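Local structure of phosphate ABC transporter, phosphate-binding protein (4Q8R) at residues E73-D79 and S205-V211; S13-M18 and G56-R60; E21-F25 and S223-I228; V121-E126 and S150-S156. The protein probably binds inorganic phosphate with high affinity outside the cell membrane and delivers it to an ABC-type transporter for uptake. One frame throughout, in Å; residues are numbered along the deposited sequence.

Interactions 1, 2 and 3 lie together, with centres 8 to 15 Å apart, whereas interaction 4 sits across the chain's centre, about 23 Å from interaction 1 and 31 Å from interaction 3. Strands 55-58 and 205-213 are neighbours in one mixed sheet and join interactions 1 and 2; helix 15-28 serves both 2 and 3, with M18 packing on F224 and I228. Along the chain, interaction 2 closes first, interaction 4 comes next, and the partners in 205-211 and 223-228 return late to complete 1 and 3. Interactions 2 and 4 touch the same phosphate, which is consistent with a ligand held between two lobes that strands 71-86 and 205-213 connect.

Interaction 1 of 4, residues E73-D79 and S205-V211; sequences EVEIAYD and SRPFLAV. With ZN (zinc ion), chain F.
D79 and F208, the residues with most surface buried here, meet on one face of the strand pair, where D79 CB lies over the face of the F208 ring, 3.3 Å from CE1. The carboxylate follows, its plane turned 38° from that of the ring. With CG anti to the backbone N (chi1 180°), it runs alongside R206. Both R206 donors converge on a single oxygen: NE reaches the anti lone pair of D79 OD2 at 2.8 Å, and NH1 meets OD2 nearly along its C-O axis at 2.9 Å. Carboxylate and guanidinium planes are 20° apart, so the side-on salt bridge is almost flat. D79 OD1 is bonded to S174 and R206 NH2 to S59 O, which limits rotation of both groups.

F208 also marks a beta bulge. Its O accepts from I76 N at 2.9 Å while its N donates to A77 O at 2.9 Å, so two residues of 73-79 face one of 205-211 and the register shifts by one.

On the other face, Y78 lays its ring over the R206-P207 peptide, with CD2 3.4 Å from R206 O, and S205 OG comes to the ring edge. Farther along, E73 OE2 binds a zinc ion at 2.2 Å, shared with D61, while OE1 pairs with K67.

The antiparallel pairing of the long strand 71-86 with strand 205-213 is consistent with the paired crossover strands that connect the two lobes in phosphate-binding proteins of ABC transporters.

Interaction 2 of 4, residues S13-M18 and G56-R60; sequences SVGPVM and GMASR. With PO4 (phosphate ion), chain B.
S13 and S59 approach each other across a phosphate oxygen, their OG atoms 3.9 Å apart and too distant to bond directly. Instead both donate to PO4 O4: S13 OG at 2.7 Å and S59 OG also at 2.7 Å. S13 adds its backbone, with N donating to the same O4 at 3.1 Å and an N-H...O angle of 157°. Three donors from two segments therefore grip one oxygen. The S59 hydroxyl lies between its own backbone N and carbonyl carbon (chi1 65°), a rotation that turns OG to the anion. S11, T12, S41, S129, G130 and T131 supply further bonds to the phosphate.

V14 leaves the anion and enters the core, its CG1 3.8 Å from M57 SD, the two side chains running antiparallel alongside one another. The arrangement is an alpha/beta one: helix 15-28 follows strand 6-10, which lies between the parallel strands 34-38 and 55-58, and the loop joining strand to helix presents S11, T12 and S13 to the ligand. M57, in strand 55-58, is fixed next to that loop by backbone bonds to S9 and S11.

G15 offers backbone alone, CA lying 4.4 Å from M57 CE. One turn on, M18 N bonds to V14 O at 2.9 Å, and this helical spacing brings M18 back to the same methionine. M18 CG rests 3.9 Å from M57 SD. Beyond its first torsion (chi1 62°) M57 is extended, carrying the sulfur between V14 and M18, while M18 bends twice and crosses it at a slant, resting also on F224 and I228.

Interaction 3 of 4, residues E21-F25 and S223-I228; sequences EAEAF and SFIDFI
An aromatic cluster of F25, F224 and F227 joins helix 15-28 to helix 219-229, whose short segments cross at 105° with axes 10.3 Å apart. F25 is inserted between the two phenylalanines of the other helix. Its ring is oblique to both: centroids stand 5.1 Å from F224 with planes at 53°, and 5.6 Å from F227 with planes at 49°, so neither pair is a stack or a T-shaped contact. A CH-pi contact is clearer, F224 CA lying over the face of the F25 ring 4.0 Å from its centroid. On its other neighbour, F25 CD1 is 3.6 Å from F227 CB.

This helix pair covers the sheet: A22 and F224 rest on strand 34-38, and I228 reaches I76 of strand 71-86. The F224 ring turns its edge to the E21 O and A22 N backbone atoms, while E21 CB lies 3.8 Å from its CZ. E21 then bends at its second torsion and folds its carboxylate across the second helix, the methylene packing against I228 and OE1 coming 3.4 Å from F227 CE2, with carboxylate and ring planes nearly perpendicular. A24 CB meets the far end of that ring, 3.8 Å from CZ.

Interaction 4 of 4, residues V121-E126 and S150-S156; sequences VVVSRE and SQISDGS. With PO4 (phosphate ion), chain B.
Strands 121-125 and 151-153 run parallel, their axes 4.6 Å apart and inclined at 38°. The bonds from Q151 N to V122 O, S124 N to Q151 O and S153 N to S124 O, all 2.8 to 2.9 Å long, define the register. V123 and S153 share one face, where V123 CG1 packs against S153 OG, and I159 and L162 of helix 156-164 cover both. On the opposite face I152 CD1 rests on S124 CB.

These strands are the two beta elements of a beta-alpha-beta unit crossing over through helix 130-139, and beyond the C-terminal end of strand 121-125 the phosphate is met by R125. The R125 chain, bent at chi2 and chi3, carries its guanidinium on past the strand end to the anion, and NH2 donates to PO4 O2 at 2.8 Å, nearly straight at 163°; the NH1 bond to O3 is weak. E126 holds the guanidinium side-on from the syn side of its carboxylate, R125 NE to E126 OE1 at 2.8 Å and R125 NH2 to E126 OE2 at 2.9 Å. As a second-shell residue it fixes the arginine's rotation and probably offsets part of its charge. OE1 also accepts G155 N at 3.0 Å, from above the carboxylate plane, tying E126 to the turn. G155, at the N-cap of helix 156-164, and S156 lay their backbone over one face of the guanidinium, while S156 OG bonds to T12.

Interaction 1 of 4, residues E73-D79 and S205-V211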
loop_
_atom_site.group_PDB
_atom_site.type_symbol
_atom_site.label_atom_id
_atom_site.label_comp_id
_atom_site.label_asym_id
_atom_site.label_seq_id
_atom_site.Cartn_x
_atom_site.Cartn_y
_atom_site.Cartn_z
ATOM N N GLU A 73 17.360 3.081 4.302
ATOM C CA GLU A 73 15.936 3.312 4.297
ATOM C C GLU A 73 15.544 4.569 4.986
ATOM O O GLU A 73 16.121 4.973 6.019
ATOM C CB GLU A 73 15.227 2.163 4.971
ATOM C CG GLU A 73 15.849 0.854 4.623
ATOM C CD GLU A 73 15.352 -0.191 5.558
ATOM O OE1 GLU A 73 16.183 -0.874 6.174
ATOM O OE2 GLU A 73 14.122 -0.261 5.744
ATOM N N VAL A 74 14.557 5.223 4.414
ATOM C CA VAL A 74 13.990 6.434 5.040
ATOM C C VAL A 74 12.465 6.224 5.087
ATOM O O VAL A 74 11.811 6.147 4.034
ATOM C CB VAL A 74 14.313 7.716 4.232
ATOM C CG1 VAL A 74 13.594 8.903 4.782
ATOM C CG2 VAL A 74 15.790 7.959 4.227
ATOM N N GLU A 75 11.917 6.193 6.294
ATOM C CA GLU A 75 10.502 6.137 6.451
ATOM C C GLU A 75 9.928 7.534 6.096
ATOM O O GLU A 75 10.292 8.551 6.735
ATOM C CB GLU A 75 10.176 5.679 7.869
ATOM C CG GLU A 75 8.741 5.395 8.153
ATOM C CD GLU A 75 8.492 4.852 9.591
ATOM O OE1 GLU A 75 9.329 4.074 10.128
ATOM O OE2 GLU A 75 7.438 5.182 10.197
ATOM N N ILE A 76 9.017 7.599 5.127
ATOM C CA ILE A 76 8.365 8.871 4.737
ATOM C C ILE A 76 6.902 9.078 5.168
ATOM O O ILE A 76 6.408 10.208 5.179
ATOM C CB ILE A 76 8.443 9.152 3.233
ATOM C CG1 ILE A 76 7.763 8.044 2.424
ATOM C CG2 ILE A 76 9.877 9.284 2.768
ATOM C CD1 ILE A 76 7.678 8.346 0.915
ATOM N N ALA A 77 6.262 7.988 5.564
ATOM C CA ALA A 77 4.849 7.941 6.003
ATOM C C ALA A 77 4.580 6.572 6.613
ATOM O O ALA A 77 5.368 5.624 6.413
ATOM C CB ALA A 77 3.883 8.210 4.870
ATOM N N TYR A 78 3.475 6.479 7.352
ATOM C CA TYR A 78 2.875 5.171 7.660
ATOM C C TYR A 78 1.545 5.146 6.930
ATOM O O TYR A 78 0.989 6.199 6.586
ATOM C CB TYR A 78 2.814 4.934 9.174
ATOM C CG TYR A 78 3.285 3.636 9.659
ATOM C CD1 TYR A 78 4.659 3.349 9.786
ATOM C CD2 TYR A 78 2.337 2.619 10.011
ATOM C CE1 TYR A 78 5.065 2.080 10.238
ATOM C CE2 TYR A 78 2.730 1.366 10.460
ATOM C CZ TYR A 78 4.084 1.083 10.568
ATOM O OH TYR A 78 4.443 -0.189 10.984
ATOM N N ASP A 79 1.058 3.947 6.643
ATOM C CA ASP A 79 -0.087 3.748 5.791
ATOM C C ASP A 79 -0.945 2.575 6.300
ATOM O O ASP A 79 -0.435 1.459 6.531
ATOM C CB ASP A 79 0.357 3.448 4.362
ATOM C CG ASP A 79 -0.797 3.219 3.399
ATOM O OD1 ASP A 79 -1.686 4.070 3.223
ATOM O OD2 ASP A 79 -0.804 2.192 2.723
ATOM N N SER A 205 -1.448 -2.085 9.014
ATOM C CA SER A 205 -0.695 -0.918 8.598
ATOM C C SER A 205 0.759 -1.268 8.328
ATOM O O SER A 205 1.221 -2.326 8.741
ATOM C CB SER A 205 -0.804 0.168 9.695
ATOM O OG SER A 205 -0.151 -0.204 10.877
ATOM N N ARG A 206 1.485 -0.356 7.692
ATOM C CA ARG A 206 2.833 -0.645 7.247
ATOM C C ARG A 206 3.557 0.686 6.913
ATOM O O ARG A 206 2.893 1.728 6.739
ATOM C CB ARG A 206 2.849 -1.640 6.060
ATOM C CG ARG A 206 1.718 -1.494 5.074
ATOM C CD ARG A 206 1.889 -0.203 4.257
ATOM N NE ARG A 206 0.838 0.023 3.287
ATOM C CZ ARG A 206 0.709 -0.628 2.146
ATOM N NH1 ARG A 206 -0.282 -0.319 1.360
ATOM N NH2 ARG A 206 1.563 -1.632 1.818
ATOM N N PRO A 207 4.894 0.676 6.910
ATOM C CA PRO A 207 5.607 1.914 6.498
ATOM C C PRO A 207 5.616 2.127 4.990
ATOM O O PRO A 207 5.523 1.177 4.184
ATOM C CB PRO A 207 7.048 1.648 6.969
ATOM C CG PRO A 207 7.205 0.125 6.788
ATOM C CD PRO A 207 5.836 -0.396 7.278
ATOM N N PHE A 208 5.798 3.385 4.609
ATOM C CA PHE A 208 6.265 3.805 3.297
ATOM C C PHE A 208 7.726 4.155 3.440
ATOM O O PHE A 208 8.075 4.959 4.325
ATOM C CB PHE A 208 5.495 4.982 2.751
ATOM C CG PHE A 208 4.095 4.692 2.242
ATOM C CD1 PHE A 208 3.509 3.400 2.220
ATOM C CD2 PHE A 208 3.336 5.744 1.703
ATOM C CE1 PHE A 208 2.239 3.210 1.700
ATOM C CE2 PHE A 208 2.099 5.536 1.161
ATOM C CZ PHE A 208 1.534 4.263 1.156
ATOM N N LEU A 209 8.565 3.524 2.607
ATOM C CA LEU A 209 10.009 3.738 2.604
ATOM C C LEU A 209 10.489 4.254 1.285
ATOM O O LEU A 209 10.021 3.829 0.204
ATOM C CB LEU A 209 10.773 2.433 2.913
ATOM C CG LEU A 209 10.422 1.654 4.159
ATOM C CD1 LEU A 209 11.189 0.338 4.184
ATOM C CD2 LEU A 209 10.648 2.503 5.400
ATOM N N ALA A 210 11.432 5.209 1.353
ATOM C CA ALA A 210 12.278 5.557 0.252
ATOM C C ALA A 210 13.615 4.849 0.548
ATOM O O ALA A 210 14.146 4.986 1.684
ATOM C CB ALA A 210 12.490 7.073 0.265
ATOM N N VAL A 211 14.137 4.083 -0.424
ATOM C CA VAL A 211 15.309 3.312 -0.275
ATOM C C VAL A 211 16.294 3.664 -1.390
ATOM O O VAL A 211 15.915 4.003 -2.506
ATOM C CB VAL A 211 15.059 1.772 -0.222
ATOM C CG1 VAL A 211 14.078 1.436 0.876
ATOM C CG2 VAL A 211 14.593 1.225 -1.584
HETATM ZN ZN ZN F . 13.839 -1.706 7.358
HETATM O O HOH W 1 12.678 -0.747 8.261
#

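Interaction 2 of 4, residues S13-M18 and G56-R60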
loop_
_atom_site.group_PDB
_atom_site.type_symbol
_atom_site.label_atom_id
_atom_site.label_comp_id
_atom_site.label_asym_id
_atom_site.label_seq_id
_atom_site.Cartn_x
_atom_site.Cartn_y
_atom_site.Cartn_z
ATOM N N SER A 13 1.192 1.845 -3.920
ATOM C CA SER A 13 0.545 2.479 -2.770
ATOM C C SER A 13 1.158 3.874 -2.564
ATOM O O SER A 13 0.433 4.814 -2.224
ATOM C CB SER A 13 0.760 1.673 -1.505
ATOM O OG SER A 13 0.277 0.342 -1.614
ATOM N N VAL A 14 2.463 3.970 -2.803
ATOM C CA VAL A 14 3.188 5.243 -2.607
ATOM C C VAL A 14 3.013 6.178 -3.760
ATOM O O VAL A 14 3.254 7.382 -3.595
ATOM C CB VAL A 14 4.728 4.980 -2.328
ATOM C CG1 VAL A 14 5.506 6.260 -1.966
ATOM C CG2 VAL A 14 4.893 4.047 -1.161
ATOM N N GLY A 15 2.578 5.714 -4.925
ATOM C CA GLY A 15 2.512 6.536 -6.126
ATOM C C GLY A 15 1.738 7.869 -5.967
ATOM O O GLY A 15 2.280 8.914 -6.345
ATOM N N PRO A 16 0.506 7.851 -5.372
ATOM C CA PRO A 16 -0.248 9.103 -5.315
ATOM C C PRO A 16 0.524 10.145 -4.494
ATOM O O PRO A 16 0.677 11.295 -4.945
ATOM C CB PRO A 16 -1.549 8.692 -4.625
ATOM C CG PRO A 16 -1.772 7.284 -5.220
ATOM C CD PRO A 16 -0.381 6.688 -5.157
ATOM N N VAL A 17 1.058 9.754 -3.345
ATOM C CA VAL A 17 1.791 10.747 -2.521
ATOM C C VAL A 17 3.095 11.188 -3.129
ATOM O O VAL A 17 3.462 12.372 -3.058
ATOM C CB VAL A 17 1.948 10.299 -1.051
ATOM C CG1 VAL A 17 2.942 9.164 -0.826
ATOM C CG2 VAL A 17 2.325 11.494 -0.155
ATOM N N MET A 18 3.834 10.267 -3.731
ATOM C CA MET A 18 5.030 10.658 -4.392
ATOM C C MET A 18 4.807 11.639 -5.531
ATOM O O MET A 18 5.604 12.627 -5.713
ATOM C CB MET A 18 5.759 9.390 -4.947
ATOM C CG MET A 18 7.245 9.664 -5.271
ATOM S SD MET A 18 8.254 10.109 -3.817
ATOM C CE MET A 18 8.160 8.714 -2.795
ATOM N N GLY A 56 14.129 3.741 -4.684
ATOM C CA GLY A 56 13.004 2.787 -4.695
ATOM C C GLY A 56 11.954 3.217 -3.673
ATOM O O GLY A 56 12.276 3.680 -2.589
ATOM N N MET A 57 10.689 3.079 -4.036
ATOM C CA MET A 57 9.632 3.251 -3.111
ATOM C C MET A 57 9.024 1.929 -2.742
ATOM O O MET A 57 8.674 1.118 -3.648
ATOM C CB MET A 57 8.670 4.342 -3.532
ATOM C CG MET A 57 7.926 4.207 -4.778
ATOM S SD MET A 57 7.154 5.762 -5.404
ATOM C CE MET A 57 6.524 4.897 -6.905
ATOM N N ALA A 58 8.916 1.701 -1.439
ATOM C CA ALA A 58 8.361 0.439 -0.912
ATOM C C ALA A 58 7.272 0.699 0.120
ATOM O O ALA A 58 7.341 1.694 0.927
ATOM C CB ALA A 58 9.432 -0.348 -0.302
ATOM N N SER A 59 6.305 -0.189 0.146
ATOM C CA SER A 59 5.195 -0.126 1.116
ATOM C C SER A 59 5.247 -1.331 2.057
ATOM O O SER A 59 4.236 -1.772 2.662
ATOM C CB SER A 59 3.886 -0.054 0.381
ATOM O OG SER A 59 3.639 -1.237 -0.350
ATOM N N ARG A 60 6.448 -1.895 2.200
ATOM C CA ARG A 60 6.745 -2.920 3.209
ATOM C C ARG A 60 8.170 -2.670 3.683
ATOM O O ARG A 60 8.917 -1.924 3.016
ATOM C CB ARG A 60 6.667 -4.352 2.631
ATOM C CG ARG A 60 7.554 -4.579 1.428
ATOM C CD ARG A 60 7.810 -6.049 1.267
ATOM N NE ARG A 60 8.445 -6.411 0.021
ATOM C CZ ARG A 60 9.746 -6.449 -0.180
ATOM N NH1 ARG A 60 10.586 -6.102 0.806
ATOM N NH2 ARG A 60 10.206 -6.885 -1.347
HETATM P P PO4 B . 2.515 -1.994 -3.633
HETATM O O1 PO4 B . 3.942 -2.551 -3.507
HETATM O O2 PO4 B . 2.189 -1.638 -5.068
HETATM O O3 PO4 B . 1.521 -2.945 -2.981
HETATM O O4 PO4 B . 2.456 -0.697 -2.760
#

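Interaction 3 of 4, residues E21-F25 and S223-I228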
loop_
_atom_site.group_PDB
_atom_site.type_symbol
_atom_site.label_atom_id
_atom_site.label_comp_id
_atom_site.label_asym_id
_atom_site.label_seq_id
_atom_site.Cartn_x
_atom_site.Cartn_y
_atom_site.Cartn_z
ATOM N N GLU A 21 4.087 14.983 -3.893
ATOM C CA GLU A 21 5.366 15.486 -3.415
ATOM C C GLU A 21 6.183 16.099 -4.521
ATOM O O GLU A 21 6.758 17.216 -4.357
ATOM C CB GLU A 21 6.180 14.428 -2.658
ATOM C CG GLU A 21 5.537 13.801 -1.410
ATOM C CD GLU A 21 5.514 14.708 -0.169
ATOM O OE1 GLU A 21 6.004 15.872 -0.230
ATOM O OE2 GLU A 21 4.971 14.241 0.859
ATOM N N ALA A 22 6.236 15.418 -5.665
ATOM C CA ALA A 22 7.007 15.898 -6.771
ATOM C C ALA A 22 6.468 17.205 -7.282
ATOM O O ALA A 22 7.231 18.105 -7.636
ATOM C CB ALA A 22 7.083 14.812 -7.901
ATOM N N GLU A 23 5.166 17.350 -7.357
ATOM C CA GLU A 23 4.649 18.567 -7.970
ATOM C C GLU A 23 4.929 19.725 -7.043
ATOM O O GLU A 23 5.192 20.859 -7.492
ATOM C CB GLU A 23 3.151 18.463 -8.269
ATOM C CG GLU A 23 2.771 17.388 -9.312
ATOM C CD GLU A 23 3.671 17.291 -10.574
ATOM O OE1 GLU A 23 3.880 16.182 -11.192
ATOM O OE2 GLU A 23 4.177 18.301 -11.006
ATOM N N ALA A 24 4.837 19.486 -5.757
ATOM C CA ALA A 24 5.063 20.590 -4.797
ATOM C C ALA A 24 6.553 20.964 -4.797
ATOM O O ALA A 24 6.911 22.151 -4.703
ATOM C CB ALA A 24 4.576 20.231 -3.426
ATOM N N PHE A 25 7.422 19.957 -4.835
ATOM C CA PHE A 25 8.849 20.170 -4.895
ATOM C C PHE A 25 9.291 20.965 -6.138
ATOM O O PHE A 25 10.331 21.722 -6.072
ATOM C CB PHE A 25 9.542 18.793 -4.859
ATOM C CG PHE A 25 11.031 18.853 -4.764
ATOM C CD1 PHE A 25 11.658 19.360 -3.606
ATOM C CD2 PHE A 25 11.828 18.333 -5.799
ATOM C CE1 PHE A 25 13.058 19.378 -3.513
ATOM C CE2 PHE A 25 13.212 18.338 -5.705
ATOM C CZ PHE A 25 13.831 18.856 -4.562
ATOM N N SER A 223 17.791 16.190 -1.650
ATOM C CA SER A 223 16.867 17.342 -1.530
ATOM C C SER A 223 15.426 16.996 -1.546
ATOM O O SER A 223 14.633 17.529 -0.759
ATOM C CB SER A 223 17.060 18.340 -2.693
ATOM O OG SER A 223 17.955 19.204 -2.248
ATOM N N PHE A 224 15.073 16.141 -2.488
ATOM C CA PHE A 224 13.702 15.666 -2.579
ATOM C C PHE A 224 13.262 14.908 -1.327
ATOM O O PHE A 224 12.185 15.169 -0.832
ATOM C CB PHE A 224 13.503 14.867 -3.867
ATOM C CG PHE A 224 12.094 14.431 -4.105
ATOM C CD1 PHE A 224 11.038 15.353 -4.026
ATOM C CD2 PHE A 224 11.809 13.117 -4.414
ATOM C CE1 PHE A 224 9.703 14.966 -4.224
ATOM C CE2 PHE A 224 10.527 12.723 -4.636
ATOM C CZ PHE A 224 9.450 13.616 -4.511
ATOM N N ILE A 225 14.074 13.966 -0.820
ATOM C CA ILE A 225 13.700 13.202 0.358
ATOM C C ILE A 225 13.560 14.169 1.560
ATOM O O ILE A 225 12.661 14.037 2.387
ATOM C CB ILE A 225 14.755 12.172 0.644
ATOM C CG1 ILE A 225 14.695 11.072 -0.459
ATOM C CG2 ILE A 225 14.563 11.590 2.028
ATOM C CD1 ILE A 225 15.765 10.012 -0.354
ATOM N N ASP A 226 14.490 15.113 1.690
ATOM C CA ASP A 226 14.422 16.104 2.779
ATOM C C ASP A 226 13.135 16.921 2.668
ATOM O O ASP A 226 12.508 17.263 3.689
ATOM C CB ASP A 226 15.692 16.982 2.782
ATOM C CG ASP A 226 16.943 16.236 3.333
ATOM O OD1 ASP A 226 16.829 15.166 3.997
ATOM O OD2 ASP A 226 18.064 16.727 3.068
ATOM N N PHE A 227 12.714 17.219 1.439
ATOM C CA PHE A 227 11.462 17.947 1.269
ATOM C C PHE A 227 10.269 17.121 1.740
ATOM O O PHE A 227 9.363 17.612 2.357
ATOM C CB PHE A 227 11.247 18.322 -0.159
ATOM C CG PHE A 227 9.911 18.907 -0.404
ATOM C CD1 PHE A 227 9.662 20.225 -0.052
ATOM C CD2 PHE A 227 8.872 18.145 -0.957
ATOM C CE1 PHE A 227 8.416 20.779 -0.294
ATOM C CE2 PHE A 227 7.621 18.692 -1.176
ATOM C CZ PHE A 227 7.384 20.008 -0.848
ATOM N N ILE A 228 10.262 15.838 1.399
ATOM C CA ILE A 228 9.159 14.954 1.818
ATOM C C ILE A 228 9.061 14.876 3.342
ATOM O O ILE A 228 7.969 14.805 3.924
ATOM C CB ILE A 228 9.318 13.544 1.225
ATOM C CG1 ILE A 228 9.203 13.578 -0.281
ATOM C CG2 ILE A 228 8.276 12.576 1.842
ATOM C CD1 ILE A 228 9.595 12.205 -0.896
#

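Interaction 4 of 4, residues V121-E126 and S150-S156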
loop_
_atom_site.group_PDB
_atom_site.type_symbol
_atom_site.label_atom_id
_atom_site.label_comp_id
_atom_site.label_asym_id
_atom_site.label_seq_id
_atom_site.Cartn_x
_atom_site.Cartn_y
_atom_site.Cartn_z
ATOM N N VAL A 121 -15.919 -13.034 -4.033
ATOM C CA VAL A 121 -14.925 -12.933 -5.077
ATOM C C VAL A 121 -13.708 -12.353 -4.354
ATOM O O VAL A 121 -13.628 -11.131 -4.082
ATOM C CB VAL A 121 -15.403 -12.095 -6.275
ATOM C CG1 VAL A 121 -14.279 -11.854 -7.305
ATOM C CG2 VAL A 121 -16.634 -12.753 -6.928
ATOM N N VAL A 122 -12.763 -13.200 -4.057
ATOM C CA VAL A 122 -11.537 -12.830 -3.328
ATOM C C VAL A 122 -10.546 -12.225 -4.303
ATOM O O VAL A 122 -10.212 -12.835 -5.330
ATOM C CB VAL A 122 -10.906 -14.053 -2.591
ATOM C CG1 VAL A 122 -9.647 -13.664 -1.891
ATOM C CG2 VAL A 122 -11.861 -14.675 -1.623
ATOM N N VAL A 123 -10.050 -11.028 -3.986
ATOM C CA VAL A 123 -9.089 -10.349 -4.811
ATOM C C VAL A 123 -7.800 -10.112 -4.039
ATOM O O VAL A 123 -7.804 -9.548 -2.948
ATOM C CB VAL A 123 -9.614 -9.011 -5.454
ATOM C CG1 VAL A 123 -8.691 -8.523 -6.538
ATOM C CG2 VAL A 123 -11.030 -9.179 -5.985
ATOM N N SER A 124 -6.692 -10.525 -4.668
ATOM C CA SER A 124 -5.348 -10.371 -4.138
ATOM C C SER A 124 -4.543 -9.561 -5.121
ATOM O O SER A 124 -4.902 -9.422 -6.315
ATOM C CB SER A 124 -4.612 -11.713 -3.936
ATOM O OG SER A 124 -5.213 -12.441 -2.899
ATOM N N ARG A 125 -3.473 -8.925 -4.596
ATOM C CA ARG A 125 -2.515 -8.258 -5.423
ATOM C C ARG A 125 -1.548 -9.324 -6.031
ATOM O O ARG A 125 -1.534 -10.482 -5.587
ATOM C CB ARG A 125 -1.749 -7.251 -4.614
ATOM C CG ARG A 125 -2.548 -5.952 -4.327
ATOM C CD ARG A 125 -2.724 -5.078 -5.560
ATOM N NE ARG A 125 -1.425 -4.730 -6.154
ATOM C CZ ARG A 125 -0.525 -3.889 -5.609
ATOM N NH1 ARG A 125 -0.875 -3.121 -4.578
ATOM N NH2 ARG A 125 0.677 -3.771 -6.164
ATOM N N GLU A 126 -0.799 -8.899 -7.029
ATOM C CA GLU A 126 0.240 -9.714 -7.662
ATOM C C GLU A 126 1.419 -9.952 -6.714
ATOM O O GLU A 126 1.667 -9.207 -5.784
ATOM C CB GLU A 126 0.730 -9.031 -8.903
ATOM C CG GLU A 126 1.697 -7.846 -8.732
ATOM C CD GLU A 126 1.108 -6.585 -8.132
ATOM O OE1 GLU A 126 -0.140 -6.453 -7.960
ATOM O OE2 GLU A 126 1.950 -5.680 -7.878
ATOM N N SER A 150 -8.676 -17.099 -5.769
ATOM C CA SER A 150 -8.424 -15.637 -5.675
ATOM C C SER A 150 -8.216 -15.087 -7.091
ATOM O O SER A 150 -7.515 -15.683 -7.905
ATOM C CB SER A 150 -7.184 -15.391 -4.854
ATOM O OG SER A 150 -7.043 -13.960 -4.656
ATOM N N GLN A 151 -8.832 -13.958 -7.428
ATOM C CA GLN A 151 -8.472 -13.159 -8.568
ATOM C C GLN A 151 -7.162 -12.415 -8.208
ATOM O O GLN A 151 -6.951 -12.146 -7.035
ATOM C CB GLN A 151 -9.537 -12.089 -8.845
ATOM C CG GLN A 151 -10.881 -12.697 -9.112
ATOM C CD GLN A 151 -10.836 -13.530 -10.345
ATOM O OE1 GLN A 151 -10.462 -13.023 -11.420
ATOM N NE2 GLN A 151 -11.186 -14.795 -10.221
ATOM N N ILE A 152 -6.309 -12.186 -9.183
ATOM C CA ILE A 152 -5.130 -11.450 -9.016
ATOM C C ILE A 152 -5.274 -10.172 -9.791
ATOM O O ILE A 152 -5.466 -10.185 -11.037
ATOM C CB ILE A 152 -3.880 -12.251 -9.458
ATOM C CG1 ILE A 152 -3.859 -13.560 -8.722
ATOM C CG2 ILE A 152 -2.596 -11.365 -9.280
ATOM C CD1 ILE A 152 -3.593 -13.460 -7.276
ATOM N N SER A 153 -5.073 -9.053 -9.086
ATOM C CA SER A 153 -5.108 -7.734 -9.742
ATOM C C SER A 153 -3.729 -7.098 -9.645
ATOM O O SER A 153 -3.123 -7.043 -8.523
ATOM C CB SER A 153 -6.080 -6.782 -9.006
ATOM O OG SER A 153 -7.421 -7.122 -9.251
ATOM N N ASP A 154 -3.260 -6.554 -10.745
ATOM C CA ASP A 154 -1.928 -6.019 -10.843
ATOM C C ASP A 154 -1.982 -4.545 -10.538
ATOM O O ASP A 154 -2.361 -3.749 -11.387
ATOM C CB ASP A 154 -1.372 -6.273 -12.247
ATOM C CG ASP A 154 0.098 -6.037 -12.356
ATOM O OD1 ASP A 154 0.785 -5.648 -11.369
ATOM O OD2 ASP A 154 0.583 -6.309 -13.471
ATOM N N GLY A 155 -1.639 -4.225 -9.323
ATOM C CA GLY A 155 -1.511 -2.890 -8.862
ATOM C C GLY A 155 -2.749 -2.378 -8.107
ATOM O O GLY A 155 -3.841 -2.907 -8.200
ATOM N N SER A 156 -2.525 -1.353 -7.258
ATOM C CA SER A 156 -3.583 -0.750 -6.433
ATOM C C SER A 156 -4.778 -0.349 -7.295
ATOM O O SER A 156 -5.928 -0.542 -6.885
ATOM C CB SER A 156 -3.038 0.492 -5.731
ATOM O OG SER A 156 -2.087 0.190 -4.732
HETATM P P PO4 B . 2.515 -1.994 -3.633
HETATM O O1 PO4 B . 3.942 -2.551 -3.507
HETATM O O2 PO4 B . 2.189 -1.638 -5.068
HETATM O O3 PO4 B . 1.521 -2.945 -2.981
HETATM O O4 PO4 B . 2.456 -0.697 -2.760
#